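Alpha-2,3-sialyltransferase (Campylobacter jejuni, PDB 2P2V) probably transfers sialic acid from a CMP-linked donor to an acceptor sugar in alpha-2,3 linkage, here as the N-terminal part of a longer membrane protein. Local coordinates at residues A65-P70 and N93-T98; C48-F53 and L74-T79; E125-L130 and C155-A160; K81-K86 and N256-I261. One frame throughout, in Å; residues are numbered along the deposited sequence.

Interaction 1 (A65-P70 and N93-T98); sequences AVFFNP and NIFCST. With CSF (cytidine-5'-monophosphate-3-fluoro-N-acetyl-neuraminic acid), chain O; EDO (1,2-ethanediol), chain D.
Phe-67 and Phe-95 stand side by side on neighbouring strands, their rings almost parallel (planes at 4°) but slid along each other, so that with centroids 4.7 Å apart they overlap little. The Phe-67 side chain can be followed outward as a worked case of how strand pairing sets ring packing. With CG anti to the carbonyl carbon (chi1 -68°), the ring runs alongside that of Phe-95. CB lies 3.5 Å from Ser-97 OG, which sits at the ring edge. Beyond it, CD2 meets CB of Phe-95, CE2 comes to 3.5 Å from Phe-95 CD1, and CZ touches the same atom at 3.6 Å. Ala-65 CB also packs at the edge of the Phe-95 ring, 3.6 Å from CE1.

The two strands belong to the beta-alpha-beta crossover 62-68, 73-85 and 90-96 of a parallel, Rossmann-like sheet, and they are joined by alternating backbone bonds. In one of these Phe-95 N donates to Val-66 O (2.8 Å). The other face carries Val-66, Ile-94, Phe-68 and Cys-96, with Phe-73 of the crossover helix packed against the last three.

Past the strand ends, Asn-69 turns to the donor analogue: ND2 gives a bond of 3.1 Å to CSF OAA and a weak one to O7A. A water bonded to both Asn-69 OD1 and Ser-97 OG bridges the residues that follow the two strands, and 1,2-ethanediol also donates to OD1.

Interaction 2 (C48-F53 and L74-T79); sequences CNQFYF and LQQYHT. With CSF (cytidine-5'-monophosphate-3-fluoro-N-acetyl-neuraminic acid), chain O.
Tyr-52 and Gln-76 meet where the loop following strand 44-48 of the Rossmann-like sheet reaches helix 73-85, at the carboxyl ends of the strands where such folds commonly bind nucleotides. The loop turns sharply, with an inverse gamma turn centred on Gln-50 and a short 3-10 segment through Phe-53.

Its tight part is the tyrosine. Thr-79 CG2 sits over one face of the Tyr-52 ring, 3.9 Å from the centroid and 20° off the normal, a CH-pi contact, while the carbonyl carbon of Gln-50 covers the opposite face toward the rim. At the ring edge, Tyr-52 OH donates to Gln-76 OE1 at 2.6 Å, with the amide plane nearly perpendicular to the ring. Gln-76 is bent at chi2 (-69°), which carries its amide to the tyrosine tip.

The other half of that amide is held more loosely: Gln-76 NE2 makes only a weak, strongly bent bond to Gln-50 OE1, and its other link is a water. The bonds to the sugar nucleotide are well formed. Gln-50 OE1 accepts from CSF O9A at 2.6 Å and NE2 donates to CSF O8A, so this one side chain grips two glycerol-tail oxygens. Asn-49 ND2 divides itself between CSF O3A of the phosphate and OAA of the carboxylate, each at 3.0 Å. The water joins three groups: it donates to Asn-49 OD1 at 2.6 Å, accepts from Gln-76 NE2 and lies 2.9 Å from CSF O9A.

Interaction 3 (E125-L130 and C155-A160); sequences EVIENL and CAIAIA
Leu-130 meets Ala-156 and Ala-160 in a contact without rings, so the flat groups that matter are peptide units. Leu-130 CD1 packs 3.3 Å from Ala-156 O, whose hydrogen bond is the helical one from Ala-160 N. In the reverse sense, Ala-160 CB touches Val-126 O at 3.6 Å. That oxygen accepts from the backbone of Asn-129, while the Asn-129 amide folds back to it with a weak bond.

The rest is branched aliphatic packing. Ile-157 reaches across with its delta carbon: chi1 (-73°) and chi2 (-80°) bend the chain so that CD1 lies 3.6 Å from Ile-127 CG2 and 3.8 Å from Val-126 CB. Val-126 CG1 meets Ala-160 CB at 3.6 Å, its CG1 branch lying anti to the backbone N. The leucine straddles the small side chain, with CG 3.7 Å from Ala-160 CB and CD2 extending to Ile-159 CG2. Alanines at 156 and 160, one helical turn apart, thus present a shallow surface on which the larger side chains settle.

A type I turn runs from Ile-127 to Leu-130, and Leu-130 occupies the N-cap position of helix 131-144. Tyr-221 of helix 207-221 touches both Leu-130 and Ile-159. This is apolar packing on the flank of a Rossmann-like alpha/beta fold, joining helix 150-161, which lies against the sheet, to the helix and turn that follow edge strand 121-122 and lead into helix 131-144.

Interaction 4 (K81-K86 and N256-I261); sequences KQLILK and NSINDI
Lys-86 and Ile-258 are brought together by the course of the lysine chain: chi1 (-72°) and the extended chi2 lay CD beside Ile-258, and the turn at chi3 (45°) then carries NZ to the loop backbone. Ile-258 answers with CG1 anti to its carbonyl carbon and an extended chi2 (163°), so that CD1 points into the surface of helix 73-85.

There CD1 finds three neighbours. Leu-83 CD2 is 3.7 Å away, and Gln-82 CB and Lys-86 CD each stand at 3.8 Å, so the methyl sits among one branched side chain and the aliphatic parts of two polar ones. Thr-79, one turn back along the helix from Leu-83, extends the apolar patch. The Gln-82 amide itself leads elsewhere, to Tyr-139 of the second subunit.

The polar part lies on the more exposed side, at Lys-86 and Asn-256. Lys-86 NZ donates to Asn-256 O at 3.0 Å, approaching in the carbonyl plane, and passes 3.6 Å from Ile-258 CG1 on the way. The same nitrogen forms a salt bridge with Glu-88, whose other carboxylate oxygen accepts from Ile-258 N. Here the loop before helix 268-283 is fastened to the end of helix 73-85, just after which Lys-86 is the first residue to leave helical angles. A buried methyl is thus bordered by a lysine whose charge is probably largely balanced by Glu-88, and that one carboxylate holds both the lysine tip and the loop backbone.

Helix 73-85 ties three of the contacts together: it is the crossover between the strands of interaction 1 and supplies one side of interactions 2 and 4. Interactions 1 and 2, with centres about 9 Å apart, meet through a probable hydrogen bond from Asn-49 N to Phe-67 O (2.8 Å); both contribute to the CSF pocket, interaction 1 through Asn-69 and interaction 2 through Cys-48, Asn-49, Gln-50 and Gln-76. Interaction 4, about 9 Å from interaction 2 between centres, backs it through Ile-261, whose CB lies 3.3 Å from Tyr-52 OH; both also touch the second subunit. Interaction 3 lies across the chain centre, about 28 Å from interaction 4 between centres, and reaches interaction 1 through Ile-157.

Interaction 1 (A65-P70 and N93-T98)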
# COMPACT_ATOMS: atom_id res chain seq x y z
N ALA A 65 25.64 15.07 5.59
CA ALA A 65 24.30 15.06 4.96
C ALA A 65 23.96 16.50 4.67
O ALA A 65 24.26 17.38 5.45
CB ALA A 65 23.26 14.52 5.85
N VAL A 66 23.22 16.70 3.58
CA VAL A 66 22.63 18.00 3.35
C VAL A 66 21.15 17.88 3.44
O VAL A 66 20.59 16.80 3.21
CB VAL A 66 22.96 18.58 1.90
CG1 VAL A 66 24.48 18.93 1.75
CG2 VAL A 66 22.51 17.61 0.81
N PHE A 67 20.47 19.02 3.70
CA PHE A 67 19.03 18.96 3.97
C PHE A 67 18.39 20.06 3.18
O PHE A 67 18.81 21.21 3.28
CB PHE A 67 18.72 19.22 5.45
CG PHE A 67 19.21 18.13 6.36
CD1 PHE A 67 20.57 18.04 6.65
CD2 PHE A 67 18.34 17.17 6.85
CE1 PHE A 67 21.03 16.96 7.46
CE2 PHE A 67 18.79 16.10 7.64
CZ PHE A 67 20.11 16.02 7.92
N PHE A 68 17.34 19.70 2.46
CA PHE A 68 16.64 20.69 1.57
C PHE A 68 15.13 20.60 1.75
O PHE A 68 14.55 19.51 2.01
CB PHE A 68 16.94 20.36 0.09
CG PHE A 68 18.41 20.43 -0.30
CD1 PHE A 68 19.20 21.59 -0.09
CD2 PHE A 68 19.02 19.32 -0.86
CE1 PHE A 68 20.56 21.61 -0.43
CE2 PHE A 68 20.35 19.36 -1.26
CZ PHE A 68 21.13 20.54 -1.04
N ASN A 69 14.45 21.73 1.54
CA ASN A 69 13.02 21.82 1.70
C ASN A 69 12.29 21.31 0.43
O ASN A 69 12.81 21.39 -0.70
CB ASN A 69 12.61 23.30 1.98
CG ASN A 69 13.05 23.78 3.41
OD1 ASN A 69 13.28 22.97 4.33
ND2 ASN A 69 13.20 25.08 3.57
N PRO A 70 11.10 20.76 0.62
CA PRO A 70 10.43 20.08 -0.46
C PRO A 70 10.15 21.03 -1.61
O PRO A 70 10.16 20.60 -2.73
CB PRO A 70 9.10 19.69 0.15
CG PRO A 70 9.39 19.54 1.61
CD PRO A 70 10.37 20.63 1.90
N ASN A 93 24.99 12.14 1.87
CA ASN A 93 23.58 11.81 1.98
C ASN A 93 22.80 13.05 1.64
O ASN A 93 23.20 14.13 1.96
CB ASN A 93 23.18 11.50 3.44
CG ASN A 93 23.75 10.18 3.95
OD1 ASN A 93 23.12 9.17 3.80
ND2 ASN A 93 24.93 10.22 4.60
N ILE A 94 21.61 12.87 1.10
CA ILE A 94 20.78 14.05 0.77
C ILE A 94 19.39 13.84 1.33
O ILE A 94 18.72 12.88 0.93
CB ILE A 94 20.64 14.27 -0.78
CG1 ILE A 94 22.00 14.53 -1.42
CG2 ILE A 94 19.70 15.47 -0.99
CD1 ILE A 94 21.98 14.57 -3.00
N PHE A 95 18.95 14.67 2.27
CA PHE A 95 17.61 14.55 2.85
C PHE A 95 16.67 15.65 2.34
O PHE A 95 17.11 16.78 2.14
CB PHE A 95 17.60 14.77 4.34
CG PHE A 95 18.24 13.62 5.12
CD1 PHE A 95 19.59 13.60 5.26
CD2 PHE A 95 17.47 12.63 5.69
CE1 PHE A 95 20.23 12.54 5.99
CE2 PHE A 95 18.07 11.57 6.40
CZ PHE A 95 19.46 11.57 6.55
N CYS A 96 15.39 15.31 2.26
CA CYS A 96 14.33 16.29 2.12
C CYS A 96 13.70 16.49 3.49
O CYS A 96 13.21 15.51 4.10
CB CYS A 96 13.31 15.77 1.10
SG CYS A 96 12.11 17.07 0.78
N SER A 97 13.83 17.68 4.04
CA SER A 97 13.29 18.04 5.36
C SER A 97 11.75 18.07 5.37
O SER A 97 11.09 19.04 4.92
CB SER A 97 13.84 19.38 5.78
OG SER A 97 15.25 19.46 5.66
N THR A 98 11.16 16.97 5.86
CA THR A 98 9.75 16.71 5.70
C THR A 98 9.09 16.35 7.02
O THR A 98 9.75 15.84 7.92
CB THR A 98 9.53 15.50 4.70
OG1 THR A 98 10.51 14.46 4.94
CG2 THR A 98 9.64 15.99 3.20
C5A CSF O . 13.01 30.15 4.70
C4A CSF O . 13.34 30.44 6.16
C2A CSF O . 14.66 28.25 6.32
O6A CSF O . 14.41 28.12 4.90
C6A CSF O . 14.17 29.32 4.11
C3A CSF O . 13.60 29.14 6.95
O4A CSF O . 12.22 31.08 6.76
N5A CSF O . 12.94 31.46 4.02
C7A CSF O . 13.88 28.86 2.69
C8A CSF O . 15.02 28.01 2.15
C9A CSF O . 14.71 27.44 0.75
O9A CSF O . 15.84 26.74 0.19
O8A CSF O . 16.25 28.81 2.18
O7A CSF O . 12.62 28.16 2.68
C1A CSF O . 14.50 26.89 6.99
OBA CSF O . 14.44 26.89 8.25
OAA CSF O . 14.44 25.86 6.27
O1A CSF O . 15.99 28.67 6.69
O2A CSF O . 16.88 30.88 6.01
N1 CSF O . 19.43 30.77 10.30
C2 CSF O . 19.30 31.57 11.48
N3 CSF O . 19.41 32.93 11.41
C4 CSF O . 19.67 33.52 10.22
C5 CSF O . 19.80 32.75 9.06
C6 CSF O . 19.68 31.37 9.12
C3' CSF O . 17.56 28.11 9.36
C2' CSF O . 17.93 28.76 10.68
C1' CSF O . 19.33 29.29 10.40
O4' CSF O . 19.84 28.67 9.20
C4' CSF O . 18.88 27.75 8.69
PA CSF O . 17.16 29.41 5.82
O5' CSF O . 18.50 29.09 6.68
C5' CSF O . 18.83 27.79 7.16
O3' CSF O . 16.82 26.91 9.58
O2' CSF O . 17.96 27.77 11.74
N4 CSF O . 19.80 34.88 10.14
O2 CSF O . 19.05 31.00 12.58
O3A CSF O . 17.40 28.79 4.47
C10 CSF O . 12.06 31.58 3.00
O10 CSF O . 11.35 30.65 2.60
C11 CSF O . 12.02 32.94 2.35
F3A CSF O . 12.44 28.40 7.02
C1 EDO D . 12.50 22.33 7.36
O1 EDO D . 11.37 22.68 6.52
C2 EDO D . 12.18 22.76 8.78
O2 EDO D . 11.11 23.72 8.76
O HOH W 1 15.91 22.02 4.95

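Interaction 2 (C48-F53 and L74-T79)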
# COMPACT_ATOMS: atom_id res chain seq x y z
N CYS A 48 22.46 22.84 5.31
CA CYS A 48 21.12 22.84 4.78
C CYS A 48 20.99 23.92 3.72
O CYS A 48 21.82 24.85 3.67
CB CYS A 48 20.09 23.12 5.89
SG CYS A 48 20.19 24.71 6.74
N ASN A 49 19.95 23.78 2.91
CA ASN A 49 19.49 24.88 2.07
C ASN A 49 20.63 25.51 1.25
O ASN A 49 21.34 24.77 0.58
CB ASN A 49 18.69 25.86 2.92
CG ASN A 49 17.47 25.20 3.60
OD1 ASN A 49 17.03 24.13 3.19
ND2 ASN A 49 16.93 25.85 4.60
N GLN A 50 20.75 26.85 1.25
CA GLN A 50 21.75 27.49 0.39
C GLN A 50 23.15 27.56 1.03
O GLN A 50 23.80 28.60 0.98
CB GLN A 50 21.26 28.87 -0.03
CG GLN A 50 20.12 28.83 -1.02
CD GLN A 50 18.75 28.59 -0.37
OE1 GLN A 50 18.23 27.49 -0.42
NE2 GLN A 50 18.15 29.65 0.21
N PHE A 51 23.65 26.46 1.60
CA PHE A 51 24.95 26.48 2.27
C PHE A 51 26.09 26.85 1.28
O PHE A 51 27.10 27.46 1.65
CB PHE A 51 25.23 25.11 2.96
CG PHE A 51 25.41 23.99 2.00
CD1 PHE A 51 24.33 23.22 1.58
CD2 PHE A 51 26.66 23.72 1.48
CE1 PHE A 51 24.49 22.22 0.62
CE2 PHE A 51 26.85 22.71 0.53
CZ PHE A 51 25.75 21.96 0.09
N TYR A 52 25.93 26.42 0.04
CA TYR A 52 26.97 26.55 -1.00
C TYR A 52 27.12 27.99 -1.49
O TYR A 52 28.05 28.30 -2.27
CB TYR A 52 26.65 25.65 -2.21
CG TYR A 52 25.22 25.76 -2.68
CD1 TYR A 52 24.22 24.97 -2.10
CD2 TYR A 52 24.86 26.65 -3.68
CE1 TYR A 52 22.92 25.07 -2.47
CE2 TYR A 52 23.56 26.76 -4.06
CZ TYR A 52 22.58 25.96 -3.46
OH TYR A 52 21.26 26.05 -3.86
N PHE A 53 26.22 28.85 -1.06
CA PHE A 53 26.36 30.31 -1.24
C PHE A 53 27.61 30.84 -0.51
O PHE A 53 28.13 31.91 -0.88
CB PHE A 53 25.14 31.05 -0.71
CG PHE A 53 23.97 31.14 -1.68
CD1 PHE A 53 23.61 30.07 -2.50
CD2 PHE A 53 23.20 32.29 -1.72
CE1 PHE A 53 22.49 30.15 -3.34
CE2 PHE A 53 22.08 32.41 -2.60
CZ PHE A 53 21.74 31.33 -3.40
N LEU A 74 13.61 19.83 -6.13
CA LEU A 74 14.05 19.50 -7.49
C LEU A 74 15.32 20.25 -7.88
O LEU A 74 16.25 19.65 -8.41
CB LEU A 74 12.91 19.83 -8.50
CG LEU A 74 13.20 19.49 -9.98
CD1 LEU A 74 12.92 18.06 -10.30
CD2 LEU A 74 12.22 20.36 -10.82
N GLN A 75 15.32 21.58 -7.69
CA GLN A 75 16.50 22.38 -8.03
C GLN A 75 17.69 22.06 -7.08
O GLN A 75 18.84 21.93 -7.52
CB GLN A 75 16.16 23.87 -7.97
CG GLN A 75 15.10 24.25 -9.04
CD GLN A 75 13.65 24.09 -8.59
OE1 GLN A 75 13.34 23.43 -7.59
NE2 GLN A 75 12.72 24.70 -9.37
N GLN A 76 17.40 21.86 -5.80
CA GLN A 76 18.53 21.65 -4.87
C GLN A 76 19.19 20.30 -5.11
O GLN A 76 20.43 20.14 -4.92
CB GLN A 76 18.03 21.68 -3.43
CG GLN A 76 17.52 22.99 -2.88
CD GLN A 76 18.57 24.04 -2.68
OE1 GLN A 76 19.60 24.09 -3.37
NE2 GLN A 76 18.34 24.88 -1.68
N TYR A 77 18.38 19.29 -5.43
CA TYR A 77 18.94 17.95 -5.75
C TYR A 77 19.93 18.04 -6.91
O TYR A 77 21.02 17.54 -6.87
CB TYR A 77 17.80 16.99 -6.09
CG TYR A 77 18.23 15.57 -6.36
CD1 TYR A 77 18.48 14.68 -5.29
CD2 TYR A 77 18.42 15.10 -7.65
CE1 TYR A 77 18.89 13.36 -5.55
CE2 TYR A 77 18.83 13.76 -7.91
CZ TYR A 77 19.02 12.92 -6.85
OH TYR A 77 19.39 11.64 -7.18
N HIS A 78 19.51 18.72 -7.99
CA HIS A 78 20.36 18.94 -9.14
C HIS A 78 21.61 19.77 -8.73
O HIS A 78 22.74 19.46 -9.13
CB HIS A 78 19.47 19.73 -10.15
CG HIS A 78 20.25 20.32 -11.29
ND1 HIS A 78 21.07 19.56 -12.10
CD2 HIS A 78 20.30 21.58 -11.77
CE1 HIS A 78 21.65 20.35 -12.98
NE2 HIS A 78 21.19 21.58 -12.81
N THR A 79 21.43 20.78 -7.90
CA THR A 79 22.56 21.64 -7.47
C THR A 79 23.55 20.77 -6.71
O THR A 79 24.75 20.82 -6.96
CB THR A 79 22.11 22.82 -6.60
OG1 THR A 79 21.20 23.66 -7.34
CG2 THR A 79 23.31 23.69 -6.21
C5A CSF O . 13.01 30.15 4.70
C4A CSF O . 13.34 30.44 6.16
C2A CSF O . 14.66 28.25 6.32
O6A CSF O . 14.41 28.12 4.90
C6A CSF O . 14.17 29.32 4.11
C3A CSF O . 13.60 29.14 6.95
O4A CSF O . 12.22 31.08 6.76
N5A CSF O . 12.94 31.46 4.02
C7A CSF O . 13.88 28.86 2.69
C8A CSF O . 15.02 28.01 2.15
C9A CSF O . 14.71 27.44 0.75
O9A CSF O . 15.84 26.74 0.19
O8A CSF O . 16.25 28.81 2.18
O7A CSF O . 12.62 28.16 2.68
C1A CSF O . 14.50 26.89 6.99
OBA CSF O . 14.44 26.89 8.25
OAA CSF O . 14.44 25.86 6.27
O1A CSF O . 15.99 28.67 6.69
O2A CSF O . 16.88 30.88 6.01
N1 CSF O . 19.43 30.77 10.30
C2 CSF O . 19.30 31.57 11.48
N3 CSF O . 19.41 32.93 11.41
C4 CSF O . 19.67 33.52 10.22
C5 CSF O . 19.80 32.75 9.06
C6 CSF O . 19.68 31.37 9.12
C3' CSF O . 17.56 28.11 9.36
C2' CSF O . 17.93 28.76 10.68
C1' CSF O . 19.33 29.29 10.40
O4' CSF O . 19.84 28.67 9.20
C4' CSF O . 18.88 27.75 8.69
PA CSF O . 17.16 29.41 5.82
O5' CSF O . 18.50 29.09 6.68
C5' CSF O . 18.83 27.79 7.16
O3' CSF O . 16.82 26.91 9.58
O2' CSF O . 17.96 27.77 11.74
N4 CSF O . 19.80 34.88 10.14
O2 CSF O . 19.05 31.00 12.58
O3A CSF O . 17.40 28.79 4.47
C10 CSF O . 12.06 31.58 3.00
O10 CSF O . 11.35 30.65 2.60
C11 CSF O . 12.02 32.94 2.35
F3A CSF O . 12.44 28.40 7.02
O HOH W 2 16.36 23.92 0.66

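Interaction 3 (E125-L130 and C155-A160)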
# COMPACT_ATOMS: atom_id res chain seq x y z
N GLU A 125 10.92 10.03 7.78
CA GLU A 125 11.05 8.59 8.02
C GLU A 125 12.05 8.36 9.16
O GLU A 125 12.08 7.26 9.79
CB GLU A 125 11.51 7.86 6.75
CG GLU A 125 10.36 7.81 5.72
CD GLU A 125 10.69 7.11 4.41
OE1 GLU A 125 11.84 7.06 4.00
OE2 GLU A 125 9.73 6.62 3.78
N VAL A 126 12.87 9.37 9.41
CA VAL A 126 13.96 9.29 10.46
C VAL A 126 13.42 9.95 11.71
O VAL A 126 13.42 9.35 12.76
CB VAL A 126 15.30 9.93 9.98
CG1 VAL A 126 16.33 10.13 11.17
CG2 VAL A 126 15.92 9.15 8.86
N ILE A 127 12.87 11.17 11.61
CA ILE A 127 12.42 11.80 12.85
C ILE A 127 11.14 11.19 13.44
O ILE A 127 10.83 11.45 14.59
CB ILE A 127 12.26 13.35 12.75
CG1 ILE A 127 11.29 13.66 11.61
CG2 ILE A 127 13.62 13.98 12.49
CD1 ILE A 127 10.68 15.05 11.76
N GLU A 128 10.42 10.38 12.69
CA GLU A 128 9.18 9.84 13.23
C GLU A 128 9.51 8.86 14.39
O GLU A 128 8.64 8.51 15.18
CB GLU A 128 8.33 9.13 12.18
CG GLU A 128 8.98 7.94 11.49
CD GLU A 128 8.15 7.33 10.37
OE1 GLU A 128 7.06 7.88 10.01
OE2 GLU A 128 8.60 6.32 9.80
N ASN A 129 10.75 8.43 14.41
CA ASN A 129 11.21 7.50 15.44
C ASN A 129 11.43 8.16 16.79
O ASN A 129 11.56 7.44 17.84
CB ASN A 129 12.46 6.80 14.98
CG ASN A 129 12.20 5.90 13.78
OD1 ASN A 129 11.25 5.12 13.76
ND2 ASN A 129 13.00 6.09 12.72
N LEU A 130 11.52 9.48 16.80
CA LEU A 130 11.57 10.27 18.03
C LEU A 130 10.12 10.50 18.48
O LEU A 130 9.55 11.59 18.31
CB LEU A 130 12.39 11.56 17.87
CG LEU A 130 13.81 11.50 17.30
CD1 LEU A 130 14.35 12.88 17.15
CD2 LEU A 130 14.67 10.72 18.30
N CYS A 155 19.01 18.93 13.94
CA CYS A 155 19.34 18.38 15.31
C CYS A 155 18.53 17.12 15.63
O CYS A 155 19.07 16.12 16.12
CB CYS A 155 19.07 19.43 16.39
SG CYS A 155 20.25 20.79 16.37
N ALA A 156 17.23 17.17 15.34
CA ALA A 156 16.33 16.04 15.53
C ALA A 156 16.82 14.86 14.70
O ALA A 156 16.90 13.71 15.17
CB ALA A 156 14.79 16.47 15.20
N ILE A 157 17.19 15.12 13.43
CA ILE A 157 17.65 14.05 12.58
C ILE A 157 18.93 13.42 13.18
O ILE A 157 19.05 12.17 13.26
CB ILE A 157 17.98 14.57 11.13
CG1 ILE A 157 16.66 14.87 10.41
CG2 ILE A 157 18.75 13.51 10.36
CD1 ILE A 157 15.94 13.66 9.82
N ALA A 158 19.84 14.28 13.58
CA ALA A 158 21.14 13.83 14.19
C ALA A 158 20.87 12.93 15.40
O ALA A 158 21.46 11.82 15.51
CB ALA A 158 22.01 15.01 14.55
N ILE A 159 19.96 13.36 16.26
CA ILE A 159 19.59 12.62 17.50
C ILE A 159 18.95 11.30 17.15
O ILE A 159 19.33 10.23 17.69
CB ILE A 159 18.71 13.49 18.41
CG1 ILE A 159 19.55 14.67 18.90
CG2 ILE A 159 18.08 12.70 19.55
CD1 ILE A 159 18.78 15.73 19.55
N ALA A 160 18.00 11.33 16.17
CA ALA A 160 17.46 10.06 15.73
C ALA A 160 18.48 9.09 15.15
O ALA A 160 18.27 7.89 15.22
CB ALA A 160 16.24 10.22 14.79

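Interaction 4 (K81-K86 and N256-I261)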
# COMPACT_ATOMS: atom_id res chain seq x y z
N LYS A 81 24.05 17.46 -6.92
CA LYS A 81 24.70 16.57 -7.87
C LYS A 81 25.78 17.33 -8.66
O LYS A 81 26.84 16.79 -8.87
CB LYS A 81 23.72 15.97 -8.87
CG LYS A 81 22.73 15.02 -8.33
CD LYS A 81 23.46 13.70 -8.00
CE LYS A 81 22.49 12.78 -7.40
NZ LYS A 81 23.11 11.43 -7.19
N GLN A 82 25.52 18.58 -9.00
CA GLN A 82 26.56 19.37 -9.66
C GLN A 82 27.74 19.77 -8.71
O GLN A 82 28.88 19.80 -9.15
CB GLN A 82 25.94 20.61 -10.27
CG GLN A 82 25.04 20.26 -11.45
CD GLN A 82 25.76 19.51 -12.54
OE1 GLN A 82 26.88 19.88 -12.94
NE2 GLN A 82 25.10 18.49 -13.09
N LEU A 83 27.45 20.08 -7.45
CA LEU A 83 28.49 20.36 -6.45
C LEU A 83 29.39 19.17 -6.37
O LEU A 83 30.60 19.31 -6.27
CB LEU A 83 27.90 20.66 -5.07
CG LEU A 83 27.05 21.93 -4.97
CD1 LEU A 83 26.37 22.02 -3.67
CD2 LEU A 83 27.91 23.19 -5.23
N ILE A 84 28.80 17.98 -6.43
CA ILE A 84 29.54 16.72 -6.27
C ILE A 84 30.38 16.41 -7.51
O ILE A 84 31.60 16.16 -7.41
CB ILE A 84 28.60 15.52 -6.01
CG1 ILE A 84 27.91 15.70 -4.65
CG2 ILE A 84 29.34 14.18 -6.20
CD1 ILE A 84 26.63 14.95 -4.47
N LEU A 85 29.72 16.40 -8.68
CA LEU A 85 30.41 16.26 -9.97
C LEU A 85 31.54 17.27 -10.22
O LEU A 85 32.51 16.93 -10.89
CB LEU A 85 29.40 16.35 -11.13
CG LEU A 85 28.37 15.23 -11.29
CD1 LEU A 85 27.29 15.64 -12.28
CD2 LEU A 85 29.00 13.90 -11.73
N LYS A 86 31.40 18.52 -9.75
CA LYS A 86 32.39 19.57 -9.97
C LYS A 86 33.46 19.57 -8.88
O LYS A 86 34.31 20.49 -8.83
CB LYS A 86 31.71 20.93 -10.01
CG LYS A 86 30.87 21.17 -11.29
CD LYS A 86 30.38 22.62 -11.35
CE LYS A 86 31.54 23.63 -10.99
NZ LYS A 86 31.20 25.08 -10.72
N ASN A 256 34.91 30.29 -9.92
CA ASN A 256 33.74 29.86 -10.66
C ASN A 256 33.00 28.75 -9.92
O ASN A 256 32.41 27.86 -10.53
CB ASN A 256 34.15 29.49 -12.09
CG ASN A 256 34.56 30.72 -12.89
OD1 ASN A 256 35.52 31.42 -12.53
ND2 ASN A 256 33.82 31.02 -13.94
N SER A 257 33.06 28.81 -8.59
CA SER A 257 32.23 27.99 -7.74
C SER A 257 30.76 28.25 -8.02
O SER A 257 30.36 29.38 -8.25
CB SER A 257 32.52 28.30 -6.27
OG SER A 257 33.72 27.65 -5.91
N ILE A 258 29.95 27.20 -7.98
CA ILE A 258 28.49 27.36 -7.91
C ILE A 258 28.16 28.19 -6.68
O ILE A 258 28.50 27.82 -5.53
CB ILE A 258 27.78 25.97 -7.81
CG1 ILE A 258 28.00 25.12 -9.08
CG2 ILE A 258 26.31 26.16 -7.51
CD1 ILE A 258 27.71 23.64 -8.92
N ASN A 259 27.50 29.31 -6.91
CA ASN A 259 27.17 30.23 -5.84
C ASN A 259 25.73 30.64 -5.83
O ASN A 259 25.35 31.55 -5.09
CB ASN A 259 28.03 31.49 -5.92
CG ASN A 259 27.80 32.30 -7.21
OD1 ASN A 259 27.12 31.87 -8.16
ND2 ASN A 259 28.40 33.49 -7.25
N ASP A 260 24.91 30.02 -6.68
CA ASP A 260 23.46 30.30 -6.69
C ASP A 260 22.82 28.94 -6.97
O ASP A 260 23.51 28.04 -7.47
CB ASP A 260 23.13 31.30 -7.80
CG ASP A 260 21.77 31.95 -7.65
OD1 ASP A 260 21.04 31.61 -6.70
OD2 ASP A 260 21.41 32.81 -8.52
N ILE A 261 21.56 28.78 -6.58
CA ILE A 261 20.80 27.55 -6.82
C ILE A 261 20.68 27.38 -8.34
O ILE A 261 20.41 28.36 -9.05
CB ILE A 261 19.40 27.57 -6.11
CG1 ILE A 261 18.69 26.22 -6.21
CG2 ILE A 261 18.47 28.76 -6.65
CD1 ILE A 261 17.43 26.17 -5.29